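Local coordinates for Two-component insecticidal protein 16 kDa unit (Alcaligenes faecalis, PDB 5V3S) that probably acts as the aegerolysin-family 16 kDa component of a binary insecticidal toxin that kills corn rootworm, at residues A[38-52]-A[70-84]. Numbering follows the deposited sequence.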
loop_
_atom_site.group_PDB
_atom_site.type_symbol
_atom_site.label_atom_id
_atom_site.label_comp_id
_atom_site.label_asym_id
_atom_site.label_seq_id
_atom_site.Cartn_x
_atom_site.Cartn_y
_atom_site.Cartn_z
ATOM N N LEU A 38 -10.946 2.786 1.032
ATOM C CA LEU A 38 -10.738 3.994 0.305
ATOM C C LEU A 38 -11.830 4.923 0.738
ATOM O O LEU A 38 -12.981 4.539 0.871
ATOM C CB LEU A 38 -10.802 3.845 -1.251
ATOM C CG LEU A 38 -9.746 3.073 -2.043
ATOM C CD1 LEU A 38 -10.203 2.716 -3.428
ATOM C CD2 LEU A 38 -8.430 3.774 -2.117
ATOM N N ARG A 39 -11.440 6.184 0.793
ATOM C CA ARG A 39 -12.369 7.316 0.903
ATOM C C ARG A 39 -12.576 8.009 -0.429
ATOM O O ARG A 39 -13.663 8.516 -0.693
ATOM C CB ARG A 39 -11.783 8.314 1.851
ATOM C CG ARG A 39 -11.914 7.960 3.297
ATOM C CD ARG A 39 -11.068 8.958 4.114
ATOM N NE ARG A 39 -11.279 8.757 5.549
ATOM C CZ ARG A 39 -10.651 9.421 6.521
ATOM N NH1 ARG A 39 -9.708 10.374 6.251
ATOM N NH2 ARG A 39 -11.002 9.150 7.760
ATOM N N TRP A 40 -11.576 8.022 -1.271
ATOM C CA TRP A 40 -11.681 8.553 -2.644
ATOM C C TRP A 40 -10.939 7.648 -3.593
ATOM O O TRP A 40 -9.884 7.069 -3.218
ATOM C CB TRP A 40 -11.065 9.929 -2.719
ATOM C CG TRP A 40 -11.779 10.925 -1.915
ATOM C CD1 TRP A 40 -11.476 11.318 -0.666
ATOM C CD2 TRP A 40 -12.946 11.699 -2.313
ATOM N NE1 TRP A 40 -12.367 12.263 -0.226
ATOM C CE2 TRP A 40 -13.280 12.523 -1.216
ATOM C CE3 TRP A 40 -13.724 11.753 -3.469
ATOM C CZ2 TRP A 40 -14.381 13.397 -1.228
ATOM C CZ3 TRP A 40 -14.835 12.671 -3.510
ATOM C CH2 TRP A 40 -15.138 13.467 -2.380
ATOM N N GLY A 41 -11.445 7.578 -4.816
ATOM C CA GLY A 41 -10.909 6.816 -5.889
ATOM C C GLY A 41 -11.310 5.374 -5.913
ATOM O O GLY A 41 -12.290 4.949 -5.267
ATOM N N LYS A 42 -10.537 4.585 -6.643
ATOM C CA LYS A 42 -10.803 3.183 -6.793
ATOM C C LYS A 42 -9.522 2.339 -6.720
ATOM O O LYS A 42 -8.440 2.853 -6.908
ATOM C CB LYS A 42 -11.479 2.910 -8.164
ATOM C CG LYS A 42 -10.594 3.255 -9.349
ATOM C CD LYS A 42 -11.363 3.027 -10.699
ATOM C CE LYS A 42 -10.478 3.383 -11.909
ATOM N NZ LYS A 42 -11.257 3.098 -13.163
ATOM N N PHE A 43 -9.664 1.086 -6.346
ATOM C CA PHE A 43 -8.609 0.135 -6.449
ATOM C C PHE A 43 -8.771 -0.506 -7.812
ATOM O O PHE A 43 -9.875 -0.546 -8.362
ATOM C CB PHE A 43 -8.705 -0.961 -5.356
ATOM C CG PHE A 43 -8.248 -0.514 -3.942
ATOM C CD1 PHE A 43 -6.983 -0.107 -3.715
ATOM C CD2 PHE A 43 -9.094 -0.660 -2.876
ATOM C CE1 PHE A 43 -6.570 0.275 -2.464
ATOM C CE2 PHE A 43 -8.695 -0.319 -1.604
ATOM C CZ PHE A 43 -7.418 0.156 -1.405
ATOM N N HIS A 44 -7.672 -1.034 -8.324
ATOM C CA HIS A 44 -7.642 -1.712 -9.602
ATOM C C HIS A 44 -6.410 -2.620 -9.745
ATOM O O HIS A 44 -5.357 -2.500 -9.037
ATOM C CB HIS A 44 -7.704 -0.728 -10.816
ATOM C CG HIS A 44 -6.512 0.142 -10.900
ATOM N ND1 HIS A 44 -5.345 -0.281 -11.524
ATOM C CD2 HIS A 44 -6.238 1.337 -10.366
ATOM C CE1 HIS A 44 -4.429 0.641 -11.388
ATOM N NE2 HIS A 44 -4.938 1.628 -10.677
ATOM N N VAL A 45 -6.573 -3.504 -10.715
ATOM C CA VAL A 45 -5.556 -4.512 -11.036
ATOM C C VAL A 45 -4.338 -3.724 -11.454
ATOM O O VAL A 45 -4.440 -2.786 -12.280
ATOM C CB VAL A 45 -6.023 -5.521 -12.161
ATOM C CG1 VAL A 45 -4.859 -6.405 -12.605
ATOM C CG2 VAL A 45 -7.191 -6.360 -11.687
ATOM N N PRO A 46 -3.184 -4.020 -10.859
ATOM C CA PRO A 46 -2.010 -3.278 -11.204
ATOM C C PRO A 46 -1.689 -3.383 -12.711
ATOM O O PRO A 46 -1.761 -4.455 -13.332
ATOM C CB PRO A 46 -0.922 -3.875 -10.306
ATOM C CG PRO A 46 -1.693 -4.552 -9.225
ATOM C CD PRO A 46 -2.900 -5.098 -9.875
ATOM N N GLY A 47 -1.403 -2.219 -13.277
ATOM C CA GLY A 47 -1.196 -2.084 -14.713
ATOM C C GLY A 47 -2.426 -1.876 -15.577
ATOM O O GLY A 47 -2.299 -1.742 -16.801
ATOM N N ASP A 48 -3.621 -1.876 -15.009
ATOM C CA ASP A 48 -4.820 -1.726 -15.810
ATOM C C ASP A 48 -5.855 -0.995 -15.026
ATOM O O ASP A 48 -6.658 -1.578 -14.379
ATOM C CB ASP A 48 -5.381 -3.057 -16.280
ATOM C CG ASP A 48 -6.503 -2.911 -17.223
ATOM O OD1 ASP A 48 -7.030 -1.798 -17.478
ATOM O OD2 ASP A 48 -6.875 -3.947 -17.778
ATOM N N LYS A 49 -5.740 0.311 -15.092
ATOM C CA LYS A 49 -6.649 1.228 -14.418
ATOM C C LYS A 49 -8.118 1.061 -14.794
ATOM O O LYS A 49 -8.979 1.521 -14.045
ATOM C CB LYS A 49 -6.179 2.664 -14.612
ATOM C CG LYS A 49 -4.797 2.990 -14.021
ATOM C CD LYS A 49 -4.470 4.464 -14.240
ATOM C CE LYS A 49 -2.993 4.790 -14.026
ATOM N NZ LYS A 49 -2.602 6.197 -14.363
ATOM N N ASP A 50 -8.427 0.365 -15.889
ATOM C CA ASP A 50 -9.853 0.106 -16.233
ATOM C C ASP A 50 -10.409 -1.121 -15.537
ATOM O O ASP A 50 -11.592 -1.331 -15.608
ATOM C CB ASP A 50 -10.080 -0.015 -17.757
ATOM C CG ASP A 50 -9.729 1.301 -18.558
ATOM O OD1 ASP A 50 -10.004 2.407 -18.130
ATOM O OD2 ASP A 50 -9.151 1.216 -19.650
ATOM N N LYS A 51 -9.599 -1.916 -14.802
ATOM C CA LYS A 51 -10.083 -3.129 -14.197
ATOM C C LYS A 51 -10.179 -2.965 -12.636
ATOM O O LYS A 51 -9.235 -3.291 -11.926
ATOM C CB LYS A 51 -9.183 -4.343 -14.553
ATOM C CG LYS A 51 -9.395 -5.000 -15.957
ATOM C CD LYS A 51 -8.311 -6.050 -16.239
ATOM C CE LYS A 51 -8.832 -7.246 -17.049
ATOM N NZ LYS A 51 -9.379 -6.979 -18.423
ATOM N N GLU A 52 -11.310 -2.466 -12.172
ATOM C CA GLU A 52 -11.528 -2.126 -10.731
ATOM C C GLU A 52 -11.680 -3.391 -9.924
ATOM O O GLU A 52 -12.243 -4.392 -10.428
ATOM C CB GLU A 52 -12.771 -1.229 -10.517
ATOM C CG GLU A 52 -13.229 -1.050 -9.056
ATOM C CD GLU A 52 -14.272 0.062 -8.794
ATOM O OE1 GLU A 52 -14.918 0.491 -9.773
ATOM O OE2 GLU A 52 -14.444 0.495 -7.612
ATOM N N THR A 70 1.089 -6.319 -5.062
ATOM C CA THR A 70 0.938 -4.904 -5.359
ATOM C C THR A 70 -0.510 -4.542 -5.257
ATOM O O THR A 70 -1.409 -5.286 -5.774
ATOM C CB THR A 70 1.468 -4.647 -6.788
ATOM O OG1 THR A 70 2.862 -4.993 -6.817
ATOM C CG2 THR A 70 1.274 -3.235 -7.189
ATOM N N ILE A 71 -0.714 -3.388 -4.653
ATOM C CA ILE A 71 -2.015 -2.724 -4.551
ATOM C C ILE A 71 -1.900 -1.475 -5.491
ATOM O O ILE A 71 -0.892 -0.745 -5.501
ATOM C CB ILE A 71 -2.295 -2.353 -3.111
ATOM C CG1 ILE A 71 -2.568 -3.572 -2.267
ATOM C CG2 ILE A 71 -3.421 -1.358 -2.972
ATOM C CD1 ILE A 71 -2.478 -3.378 -0.779
ATOM N N ALA A 72 -2.982 -1.158 -6.150
ATOM C CA ALA A 72 -2.944 -0.003 -7.060
ATOM C C ALA A 72 -4.231 0.748 -6.939
ATOM O O ALA A 72 -5.270 0.139 -6.844
ATOM C CB ALA A 72 -2.781 -0.495 -8.465
ATOM N N SER A 73 -4.174 2.055 -6.940
ATOM C CA SER A 73 -5.391 2.812 -6.859
ATOM C C SER A 73 -5.166 4.079 -7.646
ATOM O O SER A 73 -4.100 4.545 -7.657
ATOM C CB SER A 73 -5.553 3.172 -5.410
ATOM O OG SER A 73 -6.682 3.940 -5.177
ATOM N N CYS A 74 -6.229 4.644 -8.231
ATOM C CA CYS A 74 -6.152 5.884 -8.963
ATOM C C CYS A 74 -7.478 6.617 -8.837
ATOM O O CYS A 74 -8.405 6.167 -8.181
ATOM C CB CYS A 74 -5.862 5.618 -10.466
ATOM S SG CYS A 74 -7.102 4.652 -11.327
ATOM N N GLY A 75 -7.577 7.778 -9.476
ATOM C CA GLY A 75 -8.850 8.460 -9.465
ATOM C C GLY A 75 -9.943 7.731 -10.188
ATOM O O GLY A 75 -9.712 6.973 -11.124
ATOM N N ARG A 76 -11.180 8.006 -9.773
ATOM C CA ARG A 76 -12.393 7.464 -10.376
ATOM C C ARG A 76 -12.814 8.384 -11.519
ATOM O O ARG A 76 -12.985 9.588 -11.354
ATOM C CB ARG A 76 -13.548 7.372 -9.340
ATOM C CG ARG A 76 -14.699 6.574 -9.890
ATOM C CD ARG A 76 -15.723 6.303 -8.857
ATOM N NE ARG A 76 -15.225 5.342 -7.865
ATOM C CZ ARG A 76 -15.141 4.038 -8.107
ATOM N NH1 ARG A 76 -15.502 3.536 -9.238
ATOM N NH2 ARG A 76 -14.752 3.201 -7.115
ATOM N N GLU A 77 -12.890 7.797 -12.706
ATOM C CA GLU A 77 -13.493 8.436 -13.876
ATOM C C GLU A 77 -14.790 9.229 -13.558
ATOM O O GLU A 77 -15.770 8.669 -13.069
ATOM C CB GLU A 77 -13.729 7.369 -14.974
ATOM C CG GLU A 77 -14.505 6.131 -14.515
ATOM C CD GLU A 77 -13.715 5.173 -13.616
ATOM O OE1 GLU A 77 -12.522 5.393 -13.409
ATOM O OE2 GLU A 77 -14.288 4.190 -13.113
ATOM N N ASN A 78 -14.777 10.526 -13.873
ATOM C CA ASN A 78 -15.898 11.469 -13.655
ATOM C C ASN A 78 -16.427 11.479 -12.254
ATOM O O ASN A 78 -17.635 11.362 -12.025
ATOM C CB ASN A 78 -17.063 11.214 -14.614
ATOM C CG ASN A 78 -16.983 12.074 -15.846
ATOM O OD1 ASN A 78 -16.775 13.286 -15.751
ATOM N ND2 ASN A 78 -17.146 11.461 -17.010
ATOM N N ALA A 79 -15.518 11.630 -11.313
ATOM C CA ALA A 79 -15.913 11.642 -9.939
ATOM C C ALA A 79 -14.790 12.213 -9.113
ATOM O O ALA A 79 -14.742 13.440 -8.885
ATOM C CB ALA A 79 -16.294 10.233 -9.480
ATOM N N SER A 80 -13.841 11.349 -8.735
ATOM C CA SER A 80 -13.085 11.586 -7.509
ATOM C C SER A 80 -11.928 12.573 -7.551
ATOM O O SER A 80 -11.173 12.697 -8.534
ATOM C CB SER A 80 -12.584 10.268 -6.902
ATOM O OG SER A 80 -11.351 9.916 -7.431
ATOM N N SER A 81 -11.829 13.254 -6.413
ATOM C CA SER A 81 -10.624 13.901 -5.943
ATOM C C SER A 81 -9.576 12.833 -5.660
ATOM O O SER A 81 -9.305 12.562 -4.493
ATOM C CB SER A 81 -10.928 14.703 -4.650
ATOM O OG SER A 81 -9.756 15.234 -4.024
ATOM N N GLY A 82 -9.017 12.228 -6.717
ATOM C CA GLY A 82 -7.814 11.431 -6.618
ATOM C C GLY A 82 -8.044 10.124 -5.861
ATOM O O GLY A 82 -9.059 9.446 -6.075
ATOM N N THR A 83 -7.045 9.735 -5.068
ATOM C CA THR A 83 -7.136 8.538 -4.224
ATOM C C THR A 83 -6.723 8.867 -2.794
ATOM O O THR A 83 -5.780 9.625 -2.537
ATOM C CB THR A 83 -6.390 7.311 -4.829
ATOM O OG1 THR A 83 -6.397 6.235 -3.906
ATOM C CG2 THR A 83 -4.969 7.628 -5.187
ATOM N N GLU A 84 -7.456 8.306 -1.858
ATOM C CA GLU A 84 -7.210 8.468 -0.428
ATOM C C GLU A 84 -7.668 7.175 0.220
ATOM O O GLU A 84 -8.808 6.752 0.086
ATOM C CB GLU A 84 -7.818 9.711 0.225
ATOM C CG GLU A 84 -7.728 9.658 1.760
ATOM C CD GLU A 84 -8.473 10.801 2.453
ATOM O OE1 GLU A 84 -9.392 11.339 1.802
ATOM O OE2 GLU A 84 -8.153 11.135 3.620
HETATM O O HOH W 1 -11.630 12.373 2.785
HETATM O O HOH W 2 -14.381 3.570 -4.434
HETATM O O HOH W 3 -5.195 -2.967 -6.258
HETATM O O HOH W 4 -2.493 3.244 -10.100
HETATM O O HOH W 5 -15.384 1.090 -12.242
#
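K42 and F43 pair antiparallel with C74 and S73, the axes of strands 42-44 and 70-74 approaching to 4.6 Å at 137°. The chain turns a corner at R39 and passes from one sheet of the aegerolysin beta-sandwich to the other. At this corner R39 and W40 both face E84, a classic beta bulge. R39 NH1 forms a salt bridge with E84 OE2 at 3.1 Å, from above the carboxylate plane, and the guanidinium stands almost perpendicular to the carboxylate. Y100 OH also hydrogen-bonds E84 OE2. The W40 ring lies nearly coplanar with the same carboxylate, and a water joins W40 NE1 to E84 OE1. K42 O accepts from both C74 N and S73 OG, the latter 2.7 Å away and above the carbonyl plane.

On the face shared with C74, the K42 chain is extended beyond CG. K42 NZ forms a salt bridge with E77 OE1 at 2.6 Å and also hydrogen-bonds K49 O and Y16 OH, so three oxygens hold the ammonium. R76 bends at chi3 (-70°), laying its guanidinium over K42 CB. R76 grips E52 end-on: R76 NH2 to E52 OE2 at 2.8 Å and R76 NH1 to E52 OE1 at 3.1 Å. A72 CB makes a CH-pi contact over one face of the H44 ring, 3.9 Å from the H44 ring centroid, with K49 CA over the opposite face. H44 ND1 donates to V45 O at 2.8 Å, and D48 N reaches that oxygen from the opposite face of its carbonyl plane.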